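Local coordinates for EDTA monooxygenase (EDTA-degrading bacterium BNC1, PDB 5DQP), which probably oxidises EDTA as an FMN-dependent monooxygenase, using molecular oxygen and reduced flavin (FMNH2) supplied by a partner flavin reductase, at residues His143-Arg146 / Tyr147-Ala150; Gln314-Gln317 / Glu318-Asn322; Glu344-Ser347 / Leu348-Ala352. One frame throughout, in Å; residues are numbered along the deposited sequence.

Contact 1 stands apart from the other two. It lies at the start of helix 143-161, holds His-143 and Tyr-147 of the predicted FMN site, and touches a bound sulfate. Its centre is about 40 Å from that of contact 2 and about 38 Å from that of contact 3, with nearest atoms about 27 and 25 Å apart. Contacts 2 and 3 lie away from this site and touch each other, their centres about 10 Å apart. Leu-316 N and Leu-346 O, 3.0 Å apart, are a probable hydrogen bond between them. Leu-316 CD1 packs 3.6 Å from Leu-348 N. Together they join the loop after helix 292-303 to the turn between helix 331-344 and helix 348-354.

Contact 1 (His143-Arg146 / Tyr147-Ala150); sequences HDNR and YERA. With SO4 (sulfate ion), chain D.
The imidazole of His-143 has Tyr-147 over one face. Tyr-147 CD2 stands 3.9 Å above the ring plane, offset toward the rim. At the imidazole edge lie Arg-146 NH2 and, near the plane, sulfate O1. The phenol of Tyr-147 has His-143 O and sulfate O4 at its edge. The two rings are one helical turn apart and meet obliquely, with centroids 5.2 Å apart and planes at 56°. Their nearest atoms are His-143 CE1 and Tyr-147 CE2, at 3.6 Å. His-143 carries CG anti to its backbone N (chi1 -176°), which brings one face of the imidazole obliquely against the CD2-CE2 side of the phenol. The imidazole points its ND1 edge at one face of the Arg-146 guanidinium, offset toward the rim.

The backbone is that of the first turns of helix 143-161. Glu-148 N, Arg-149 N and Ala-150 N bond to the carbonyls of Asp-144, Asn-145 and Arg-146. The bond from Tyr-147 N to His-143 O is weak. On another side of the helix Asn-145 and Glu-148 run side by side, their amide and carboxylate planes 21° apart. Asn-145 OD1 and Glu-148 OE2 are both oxygens, 3.7 Å apart. Glu-148 OE2 has weak contacts with Lys-190 and Tyr-191 instead.

The sulfate probably comes from the crystallisation liquor. Tyr-147 OH donates to sulfate O4 at 2.4 Å, a length so short that its exact value is doubtful. His-143 CE1 is 3.3 Å from sulfate O1. Ser-216 OG also bonds the anion. His-143, Tyr-147 and Ser-216 are all predicted FMN-binding residues. An anion held among them is consistent with a place for the FMN phosphate, with the hydroxyls of Tyr-147 and Ser-216 bonded to it.

Contact 2 (Gln314-Gln317 / Glu318-Asn322); sequences QVLQ and EKDFN
A short 3-10 turn, 318-320, closes this contact in the long loop between helix 292-303 and helix 331-344. Gln-317 sits just before the turn and Asp-320 is three residues on. Asp-320 N donates to Gln-317 O at 2.8 Å. Phe-321 N then bonds Glu-318 O, the next bond of the same 3-10 pattern. The Asp-320 side chain answers in the other direction: its OD2 accepts from Gln-317 N at 2.6 Å. The side chain thus reaches back to the Gln-317 amide while its own backbone N holds the Gln-317 carbonyl. Asp-320 has CG beside its own backbone N (chi1 -62°), which swings the carboxylate back over Gln-317. The amide meets OD2 from above the carboxylate plane, 43° out of it.

A water gives OD2 a second donor, at 2.6 Å. The same water donates to Val-315 O and accepts from Gln-314 NE2, so it ties the incoming chain to the turn. Two donors on one oxygen would be expected to favour the ionised carboxylate. Gln-314 OE1 is bonded to Asn-311 N, which helps fix the rotation of that amide.

The apolar side of the turn is formed by Leu-316 and Phe-321, whose side chains cross at about a right angle. Both are buried and face helix 331-344, where Ala-341 touches each of them and Val-338 touches Phe-321. Ile-305 also lies against both. The ring meets Leu-316 with its far end: CZ of Phe-321 is 3.8 Å from Leu-316 CD1. Gln-317 O lies by the CD2-CE2 side of the ring, 3.3 Å from Phe-321 CD2.

Contact 3 (Glu344-Ser347 / Leu348-Ala352); sequences EKLS and LRQLA
Ser-347 and Gln-350 exchange two hydrogen bonds at the start of helix 348-354. Ser-347 N donates to Gln-350 OE1 at 3.0 Å, nearly straight at 168°. In return Gln-350 N donates to Ser-347 OG at 3.2 Å. Ser-347 OG stands between its own backbone N and carbonyl carbon (chi1 67°), turned to the first helical turn. The Gln-350 chain leaves beside its own backbone N and stays extended beyond CG, carrying OE1 back to Ser-347 N. Its CG passes 3.3 Å from Ser-347 OG. A third bond is pure backbone: Leu-351 N to Ser-347 O, 2.9 Å.

The paired bonds are a capping box, with Ser-347 as N-cap. The cap follows closely on the end of helix 331-344, where Lys-345 takes a positive phi in a Schellman motif. The chain thus stops one helix and begins the next within a few residues. With alanine in place of Ser-347 the hydroxyl is gone, and Gln-350 N would probably be left without its capping acceptor, though the bond to OE1 could remain.

Apolar contacts flank the box. Leu-346, just before the cap, and Leu-351, in the first turn, are placed as a hydrophobic staple. It is a loose one, with Leu-346 CD1 4.4 Å from Leu-351 CD1. Both side chains also touch Val-340 of helix 331-344. The other methyl of Leu-346, CD2, rests 3.6 Å from Gln-350 OE1. Leu-348 points away from the box and packs on Ile-296, Leu-299 and Ser-300 of helix 292-303.

One salt bridge leads out of the contact: Arg-349 NE to Asp-313 OD1.

Contact 1 (His143-Arg146 / Tyr147-Ala150)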
loop_
_atom_site.group_PDB
_atom_site.type_symbol
_atom_site.label_atom_id
_atom_site.label_comp_id
_atom_site.label_asym_id
_atom_site.label_seq_id
_atom_site.Cartn_x
_atom_site.Cartn_y
_atom_site.Cartn_z
ATOM N N HIS A 143 23.471 14.492 5.910
ATOM C CA HIS A 143 23.622 13.735 4.672
ATOM C C HIS A 143 24.296 12.376 4.902
ATOM O O HIS A 143 23.841 11.347 4.387
ATOM C CB HIS A 143 24.411 14.584 3.672
ATOM C CG HIS A 143 24.552 13.959 2.324
ATOM N ND1 HIS A 143 23.537 13.970 1.391
ATOM C CD2 HIS A 143 25.588 13.300 1.753
ATOM C CE1 HIS A 143 23.944 13.345 0.300
ATOM N NE2 HIS A 143 25.184 12.930 0.493
ATOM N N ASP A 144 25.378 12.348 5.684
ATOM C CA ASP A 144 26.099 11.095 5.890
ATOM C C ASP A 144 25.287 10.093 6.703
ATOM O O ASP A 144 25.364 8.885 6.452
ATOM C CB ASP A 144 27.436 11.355 6.578
ATOM C CG ASP A 144 28.432 12.065 5.678
ATOM O OD1 ASP A 144 28.400 11.826 4.449
ATOM O OD2 ASP A 144 29.241 12.866 6.202
ATOM N N ASN A 145 24.533 10.555 7.707
ATOM C CA ASN A 145 23.782 9.605 8.533
ATOM C C ASN A 145 22.567 9.074 7.786
ATOM O O ASN A 145 22.207 7.904 7.938
ATOM C CB ASN A 145 23.350 10.245 9.859
ATOM C CG ASN A 145 24.491 10.362 10.859
ATOM O OD1 ASN A 145 25.525 9.701 10.731
ATOM N ND2 ASN A 145 24.302 11.205 11.869
ATOM N N ARG A 146 21.908 9.932 7.008
ATOM C CA ARG A 146 20.868 9.502 6.077
ATOM C C ARG A 146 21.286 8.273 5.292
ATOM O O ARG A 146 20.557 7.280 5.215
ATOM C CB ARG A 146 20.546 10.635 5.098
ATOM C CG ARG A 146 19.458 11.608 5.564
ATOM C CD ARG A 146 19.119 12.614 4.444
ATOM N NE ARG A 146 20.005 13.775 4.477
ATOM C CZ ARG A 146 20.171 14.624 3.469
ATOM N NH1 ARG A 146 19.525 14.438 2.331
ATOM N NH2 ARG A 146 21.002 15.649 3.593
ATOM N N TYR A 147 22.455 8.338 4.673
ATOM C CA TYR A 147 22.857 7.282 3.769
ATOM C C TYR A 147 23.401 6.073 4.517
ATOM O O TYR A 147 23.195 4.933 4.081
ATOM C CB TYR A 147 23.842 7.853 2.746
ATOM C CG TYR A 147 23.070 8.415 1.581
ATOM C CD1 TYR A 147 22.512 7.563 0.645
ATOM C CD2 TYR A 147 22.831 9.784 1.455
ATOM C CE1 TYR A 147 21.759 8.034 -0.400
ATOM C CE2 TYR A 147 22.077 10.271 0.401
ATOM C CZ TYR A 147 21.549 9.377 -0.524
ATOM O OH TYR A 147 20.803 9.804 -1.586
ATOM N N GLU A 148 24.028 6.284 5.668
ATOM C CA GLU A 148 24.433 5.143 6.478
ATOM C C GLU A 148 23.215 4.382 6.999
ATOM O O GLU A 148 23.209 3.146 7.049
ATOM C CB GLU A 148 25.324 5.619 7.627
ATOM C CG GLU A 148 25.590 4.556 8.668
ATOM C CD GLU A 148 26.563 5.020 9.743
ATOM O OE1 GLU A 148 27.523 4.277 10.035
ATOM O OE2 GLU A 148 26.369 6.125 10.294
ATOM N N ARG A 149 22.178 5.104 7.407
ATOM C CA ARG A 149 20.937 4.444 7.790
ATOM C C ARG A 149 20.337 3.696 6.611
ATOM O O ARG A 149 19.892 2.548 6.753
ATOM C CB ARG A 149 19.958 5.480 8.333
ATOM C CG ARG A 149 18.616 4.946 8.743
ATOM C CD ARG A 149 17.864 6.075 9.435
ATOM N NE ARG A 149 16.515 5.716 9.825
ATOM C CZ ARG A 149 16.195 5.299 11.043
ATOM N NH1 ARG A 149 14.939 5.003 11.323
ATOM N NH2 ARG A 149 17.133 5.182 11.981
ATOM N N ALA A 150 20.309 4.344 5.434
ATOM C CA ALA A 150 19.722 3.727 4.253
ATOM C C ALA A 150 20.437 2.435 3.907
ATOM O O ALA A 150 19.806 1.457 3.488
ATOM C CB ALA A 150 19.780 4.677 3.059
HETATM S S SO4 D . 21.355 12.851 -2.933
HETATM O O1 SO4 D . 22.062 14.006 -2.374
HETATM O O2 SO4 D . 20.464 13.315 -3.997
HETATM O O3 SO4 D . 22.291 11.869 -3.480
HETATM O O4 SO4 D . 20.575 12.226 -1.865
#

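Contact 2 (Gln314-Gln317 / Glu318-Asn322)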
loop_
_atom_site.group_PDB
_atom_site.type_symbol
_atom_site.label_atom_id
_atom_site.label_comp_id
_atom_site.label_asym_id
_atom_site.label_seq_id
_atom_site.Cartn_x
_atom_site.Cartn_y
_atom_site.Cartn_z
ATOM N N GLN A 314 21.679 33.759 -30.883
ATOM C CA GLN A 314 22.897 33.290 -31.498
ATOM C C GLN A 314 23.439 32.048 -30.794
ATOM O O GLN A 314 23.279 31.858 -29.583
ATOM C CB GLN A 314 23.929 34.414 -31.523
ATOM C CG GLN A 314 24.720 34.620 -30.304
ATOM C CD GLN A 314 25.650 35.838 -30.495
ATOM O OE1 GLN A 314 25.181 36.984 -30.608
ATOM N NE2 GLN A 314 26.959 35.585 -30.576
ATOM N N VAL A 315 24.084 31.189 -31.575
ATOM C CA VAL A 315 24.709 30.004 -31.011
ATOM C C VAL A 315 25.745 30.435 -29.991
ATOM O O VAL A 315 26.686 31.174 -30.313
ATOM C CB VAL A 315 25.353 29.145 -32.097
ATOM C CG1 VAL A 315 26.206 28.044 -31.420
ATOM C CG2 VAL A 315 24.295 28.555 -32.989
ATOM N N LEU A 316 25.591 29.945 -28.764
ATOM C CA LEU A 316 26.505 30.272 -27.680
ATOM C C LEU A 316 27.859 29.603 -27.874
ATOM O O LEU A 316 27.964 28.480 -28.381
ATOM C CB LEU A 316 25.904 29.830 -26.353
ATOM C CG LEU A 316 24.685 30.623 -25.918
ATOM C CD1 LEU A 316 23.874 29.838 -24.866
ATOM C CD2 LEU A 316 25.146 31.949 -25.354
ATOM N N GLN A 317 28.899 30.304 -27.442
ATOM C CA GLN A 317 30.264 29.813 -27.480
ATOM C C GLN A 317 30.825 29.786 -26.072
ATOM O O GLN A 317 30.368 30.511 -25.180
ATOM C CB GLN A 317 31.169 30.683 -28.368
ATOM C CG GLN A 317 30.746 30.743 -29.835
ATOM C CD GLN A 317 31.874 31.226 -30.712
ATOM O OE1 GLN A 317 32.048 32.427 -30.897
ATOM N NE2 GLN A 317 32.667 30.291 -31.240
ATOM N N GLU A 318 31.849 28.952 -25.900
ATOM C CA GLU A 318 32.527 28.832 -24.614
ATOM C C GLU A 318 32.887 30.199 -24.042
ATOM O O GLU A 318 32.630 30.483 -22.866
ATOM C CB GLU A 318 33.782 27.968 -24.776
ATOM C CG GLU A 318 34.876 28.302 -23.776
ATOM C CD GLU A 318 34.462 28.024 -22.335
ATOM O OE1 GLU A 318 33.855 26.948 -22.086
ATOM O OE2 GLU A 318 34.742 28.881 -21.457
ATOM N N LYS A 319 33.473 31.064 -24.869
ATOM C CA LYS A 319 33.891 32.390 -24.417
ATOM C C LYS A 319 32.723 33.267 -23.972
ATOM O O LYS A 319 32.953 34.308 -23.357
ATOM C CB LYS A 319 34.660 33.112 -25.535
ATOM C CG LYS A 319 35.851 32.325 -26.083
ATOM C CD LYS A 319 36.484 33.020 -27.290
ATOM C CE LYS A 319 37.702 32.254 -27.807
ATOM N NZ LYS A 319 38.470 33.036 -28.826
ATOM N N ASP A 320 31.483 32.913 -24.307
ATOM C CA ASP A 320 30.364 33.768 -23.935
ATOM C C ASP A 320 29.996 33.637 -22.466
ATOM O O ASP A 320 29.379 34.550 -21.914
ATOM C CB ASP A 320 29.117 33.443 -24.759
ATOM C CG ASP A 320 29.303 33.670 -26.250
ATOM O OD1 ASP A 320 30.032 34.600 -26.653
ATOM O OD2 ASP A 320 28.683 32.906 -27.021
ATOM N N PHE A 321 30.346 32.523 -21.828
ATOM C CA PHE A 321 29.923 32.244 -20.459
ATOM C C PHE A 321 30.921 32.795 -19.453
ATOM O O PHE A 321 32.134 32.673 -19.638
ATOM C CB PHE A 321 29.781 30.744 -20.240
ATOM C CG PHE A 321 28.768 30.089 -21.133
ATOM C CD1 PHE A 321 27.423 30.123 -20.810
ATOM C CD2 PHE A 321 29.164 29.428 -22.287
ATOM C CE1 PHE A 321 26.482 29.520 -21.626
ATOM C CE2 PHE A 321 28.223 28.816 -23.107
ATOM C CZ PHE A 321 26.880 28.859 -22.765
ATOM N N ASN A 322 30.405 33.389 -18.371
ATOM C CA ASN A 322 31.245 33.828 -17.250
ATOM C C ASN A 322 30.549 33.352 -15.974
ATOM O O ASN A 322 29.785 34.089 -15.343
ATOM C CB ASN A 322 31.464 35.350 -17.280
ATOM C CG ASN A 322 32.045 35.826 -18.600
ATOM O OD1 ASN A 322 33.259 35.778 -18.815
ATOM N ND2 ASN A 322 31.175 36.279 -19.500
HETATM O O HOH W 1 28.245 33.218 -29.545
#

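Contact 3 (Glu344-Ser347 / Leu348-Ala352)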
loop_
_atom_site.group_PDB
_atom_site.type_symbol
_atom_site.label_atom_id
_atom_site.label_comp_id
_atom_site.label_asym_id
_atom_site.label_seq_id
_atom_site.Cartn_x
_atom_site.Cartn_y
_atom_site.Cartn_z
ATOM N N GLU A 344 24.871 20.703 -27.781
ATOM C CA GLU A 344 23.714 20.745 -28.669
ATOM C C GLU A 344 23.685 22.009 -29.535
ATOM O O GLU A 344 22.775 22.164 -30.363
ATOM C CB GLU A 344 22.421 20.593 -27.840
ATOM C CG GLU A 344 22.317 19.204 -27.193
ATOM C CD GLU A 344 21.119 18.977 -26.230
ATOM O OE1 GLU A 344 21.242 18.077 -25.353
ATOM O OE2 GLU A 344 20.057 19.645 -26.343
ATOM N N LYS A 345 24.713 22.837 -29.458
ATOM C CA LYS A 345 24.827 24.050 -30.254
ATOM C C LYS A 345 23.645 25.003 -30.106
ATOM O O LYS A 345 23.057 25.365 -31.058
ATOM C CB LYS A 345 25.133 23.704 -31.720
ATOM C CG LYS A 345 26.086 22.517 -31.860
ATOM C CD LYS A 345 26.685 22.289 -33.224
ATOM C CE LYS A 345 28.030 21.619 -33.168
ATOM N NZ LYS A 345 27.948 20.201 -32.839
ATOM N N LEU A 346 23.310 25.363 -28.873
ATOM C CA LEU A 346 22.084 26.086 -28.583
ATOM C C LEU A 346 22.335 27.580 -28.448
ATOM O O LEU A 346 23.443 28.027 -28.119
ATOM C CB LEU A 346 21.418 25.558 -27.307
ATOM C CG LEU A 346 20.979 24.080 -27.319
ATOM C CD1 LEU A 346 20.287 23.702 -26.035
ATOM C CD2 LEU A 346 20.073 23.715 -28.513
ATOM N N SER A 347 21.286 28.349 -28.745
ATOM C CA SER A 347 21.181 29.730 -28.328
ATOM C C SER A 347 20.697 29.786 -26.882
ATOM O O SER A 347 20.269 28.785 -26.297
ATOM C CB SER A 347 20.208 30.488 -29.227
ATOM O OG SER A 347 18.902 29.991 -29.025
ATOM N N LEU A 348 20.756 30.979 -26.300
ATOM C CA LEU A 348 20.268 31.135 -24.934
ATOM C C LEU A 348 18.774 30.856 -24.840
ATOM O O LEU A 348 18.313 30.217 -23.889
ATOM C CB LEU A 348 20.591 32.541 -24.437
ATOM C CG LEU A 348 20.173 32.827 -23.000
ATOM C CD1 LEU A 348 20.805 31.819 -22.006
ATOM C CD2 LEU A 348 20.559 34.263 -22.652
ATOM N N ARG A 349 18.003 31.345 -25.811
ATOM C CA ARG A 349 16.560 31.125 -25.819
ATOM C C ARG A 349 16.236 29.643 -25.873
ATOM O O ARG A 349 15.284 29.183 -25.235
ATOM C CB ARG A 349 15.927 31.841 -27.020
ATOM C CG ARG A 349 14.406 31.914 -26.955
ATOM C CD ARG A 349 13.759 32.106 -28.331
ATOM N NE ARG A 349 14.071 33.403 -28.943
ATOM C CZ ARG A 349 13.631 34.574 -28.489
ATOM N NH1 ARG A 349 12.867 34.624 -27.402
ATOM N NH2 ARG A 349 13.964 35.700 -29.110
ATOM N N GLN A 350 16.999 28.884 -26.661
ATOM C CA GLN A 350 16.772 27.450 -26.730
ATOM C C GLN A 350 17.163 26.790 -25.419
ATOM O O GLN A 350 16.447 25.925 -24.917
ATOM C CB GLN A 350 17.556 26.840 -27.901
ATOM C CG GLN A 350 17.049 27.256 -29.274
ATOM C CD GLN A 350 17.965 26.796 -30.382
ATOM O OE1 GLN A 350 19.188 26.787 -30.230
ATOM N NE2 GLN A 350 17.382 26.419 -31.510
ATOM N N LEU A 351 18.302 27.183 -24.862
ATOM C CA LEU A 351 18.762 26.586 -23.618
ATOM C C LEU A 351 17.753 26.792 -22.483
ATOM O O LEU A 351 17.525 25.880 -21.689
ATOM C CB LEU A 351 20.133 27.165 -23.258
ATOM C CG LEU A 351 20.756 26.702 -21.942
ATOM C CD1 LEU A 351 21.093 25.205 -21.995
ATOM C CD2 LEU A 351 22.002 27.547 -21.650
ATOM N N ALA A 352 17.132 27.974 -22.402
ATOM C CA ALA A 352 16.156 28.253 -21.344
ATOM C C ALA A 352 15.035 27.224 -21.306
ATOM O O ALA A 352 14.530 26.875 -20.230
ATOM C CB ALA A 352 15.544 29.641 -21.536
#